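Local coordinates for protein transcriptional regulator (Pyrococcus horikoshii, PDB 1UDD) that is of unknown function but belongs to the all-helical TenA/THI-4/PqqC family, as a TenA homologue, at residues A[152-155]-A[159-162]. Residues are numbered along the deposited sequence; the frame is centred on the assembly and turned at random.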
loop_
_atom_site.group_PDB
_atom_site.type_symbol
_atom_site.label_atom_id
_atom_site.label_comp_id
_atom_site.label_asym_id
_atom_site.label_seq_id
_atom_site.Cartn_x
_atom_site.Cartn_y
_atom_site.Cartn_z
ATOM N N ARG A 152 -34.056 16.255 20.793
ATOM C CA ARG A 152 -35.364 16.771 20.401
ATOM C C ARG A 152 -35.784 17.941 21.285
ATOM O O ARG A 152 -36.827 18.555 21.070
ATOM C CB ARG A 152 -36.431 15.663 20.461
ATOM C CG ARG A 152 -36.890 15.264 21.864
ATOM C CD ARG A 152 -38.289 14.622 21.834
ATOM N NE ARG A 152 -38.291 13.174 22.054
ATOM C CZ ARG A 152 -37.695 12.284 21.265
ATOM N NH1 ARG A 152 -37.032 12.676 20.184
ATOM N NH2 ARG A 152 -37.769 10.996 21.553
ATOM N N ASP A 153 -34.952 18.263 22.266
ATOM C CA ASP A 153 -35.259 19.346 23.180
ATOM C C ASP A 153 -34.107 20.348 23.299
ATOM O O ASP A 153 -34.137 21.235 24.149
ATOM C CB ASP A 153 -35.593 18.751 24.546
ATOM C CG ASP A 153 -36.443 19.663 25.380
ATOM O OD1 ASP A 153 -35.917 20.682 25.872
ATOM O OD2 ASP A 153 -37.644 19.365 25.536
ATOM N N ASN A 154 -33.100 20.208 22.438
ATOM C CA ASN A 154 -31.936 21.094 22.451
ATOM C C ASN A 154 -32.295 22.509 21.980
ATOM O O ASN A 154 -32.874 22.694 20.906
ATOM C CB ASN A 154 -30.837 20.517 21.555
ATOM C CG ASN A 154 -29.497 21.230 21.726
ATOM O OD1 ASN A 154 -29.428 22.460 21.730
ATOM N ND2 ASN A 154 -28.422 20.451 21.855
ATOM N N PRO A 155 -31.947 23.527 22.779
ATOM C CA PRO A 155 -32.230 24.931 22.450
ATOM C C PRO A 155 -31.522 25.459 21.193
ATOM O O PRO A 155 -32.094 26.241 20.428
ATOM C CB PRO A 155 -31.774 25.675 23.704
ATOM C CG PRO A 155 -31.935 24.660 24.784
ATOM C CD PRO A 155 -31.409 23.412 24.144
ATOM N N TYR A 159 -26.906 22.720 16.738
ATOM C CA TYR A 159 -26.656 21.439 17.375
ATOM C C TYR A 159 -27.746 20.447 16.980
ATOM O O TYR A 159 -27.469 19.270 16.758
ATOM C CB TYR A 159 -26.637 21.581 18.895
ATOM C CG TYR A 159 -25.480 22.371 19.436
ATOM C CD1 TYR A 159 -24.458 22.817 18.602
ATOM C CD2 TYR A 159 -25.404 22.680 20.791
ATOM C CE1 TYR A 159 -23.391 23.556 19.107
ATOM C CE2 TYR A 159 -24.343 23.416 21.306
ATOM C CZ TYR A 159 -23.344 23.855 20.462
ATOM O OH TYR A 159 -22.316 24.624 20.963
ATOM N N ARG A 160 -28.988 20.917 16.889
ATOM C CA ARG A 160 -30.086 20.028 16.525
ATOM C C ARG A 160 -29.929 19.511 15.110
ATOM O O ARG A 160 -30.098 18.320 14.862
ATOM C CB ARG A 160 -31.443 20.724 16.646
ATOM C CG ARG A 160 -31.898 21.015 18.065
ATOM C CD ARG A 160 -33.412 21.185 18.107
ATOM N NE ARG A 160 -33.877 22.208 17.175
ATOM C CZ ARG A 160 -33.809 23.514 17.402
ATOM N NH1 ARG A 160 -33.300 23.971 18.538
ATOM N NH2 ARG A 160 -34.246 24.366 16.486
ATOM N N GLU A 161 -29.620 20.403 14.179
ATOM C CA GLU A 161 -29.447 19.998 12.796
ATOM C C GLU A 161 -28.329 18.957 12.773
ATOM O O GLU A 161 -28.488 17.860 12.239
ATOM C CB GLU A 161 -29.052 21.200 11.932
ATOM C CG GLU A 161 -29.924 22.437 12.123
ATOM C CD GLU A 161 -29.546 23.572 11.175
ATOM O OE1 GLU A 161 -29.915 23.502 9.982
ATOM O OE2 GLU A 161 -28.872 24.528 11.624
ATOM N N TRP A 162 -27.202 19.317 13.377
ATOM C CA TRP A 162 -26.037 18.444 13.447
ATOM C C TRP A 162 -26.386 17.043 13.949
ATOM O O TRP A 162 -26.028 16.044 13.330
ATOM C CB TRP A 162 -24.980 19.058 14.370
ATOM C CG TRP A 162 -23.748 18.228 14.476
ATOM C CD1 TRP A 162 -22.680 18.230 13.624
ATOM C CD2 TRP A 162 -23.477 17.228 15.461
ATOM N NE1 TRP A 162 -21.758 17.289 14.019
ATOM C CE2 TRP A 162 -22.223 16.658 15.145
ATOM C CE3 TRP A 162 -24.176 16.753 16.582
ATOM C CZ2 TRP A 162 -21.644 15.632 15.913
ATOM C CZ3 TRP A 162 -23.601 15.732 17.347
ATOM C CH2 TRP A 162 -22.344 15.185 17.004
#
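Asn154 and Arg160 bring the two backbones closest, their CA atoms 6.3 Å apart where the loop 152-155 runs past the side of helix 157-164. Arg160 does most of the reaching. Its chain bends at chi3, and that turn brings the edge of the guanidinium, through NH1, up to two successive backbone carbonyl oxygens. The stronger bond is NH1 to O of Asn154, 2.7 Å long. Its N-H...O angle is 153°; the oxygen lies near the guanidinium plane, and the donor is tilted a little from the carbonyl plane. NH1 also makes a weak bond to O of Pro155 at 3.2 Å, so one nitrogen ties together both peptide oxygens. Closer to the backbone, the aliphatic part of Arg160 packs as well, CG lying 3.7 Å from CB of Asn154. The whole is a helix-to-helix connection in the all-helical TenA-like fold: the loop leaves helix 148-151 and enters helix 157-164, and an arginine in the first turns of the second helix reaches back to bond to carbonyls of the loop that precedes it. Asn154, with CG anti to its own N (chi1 -169°), sends its amide toward Tyr159 instead. There ND2 sits 3.6 Å from Tyr159 CB and at the ring edge, the amide standing almost perpendicular (84°) to the ring. The amide is held at both ends, OD1 accepting from Ile156 N in an Asx turn and ND2 bonding weakly to Tyr30 O. Tyr159 is buried against helices 24-31 and 36-63, where its ring meets Phe39 edge-to-face and its OH bonds to Leu34 O.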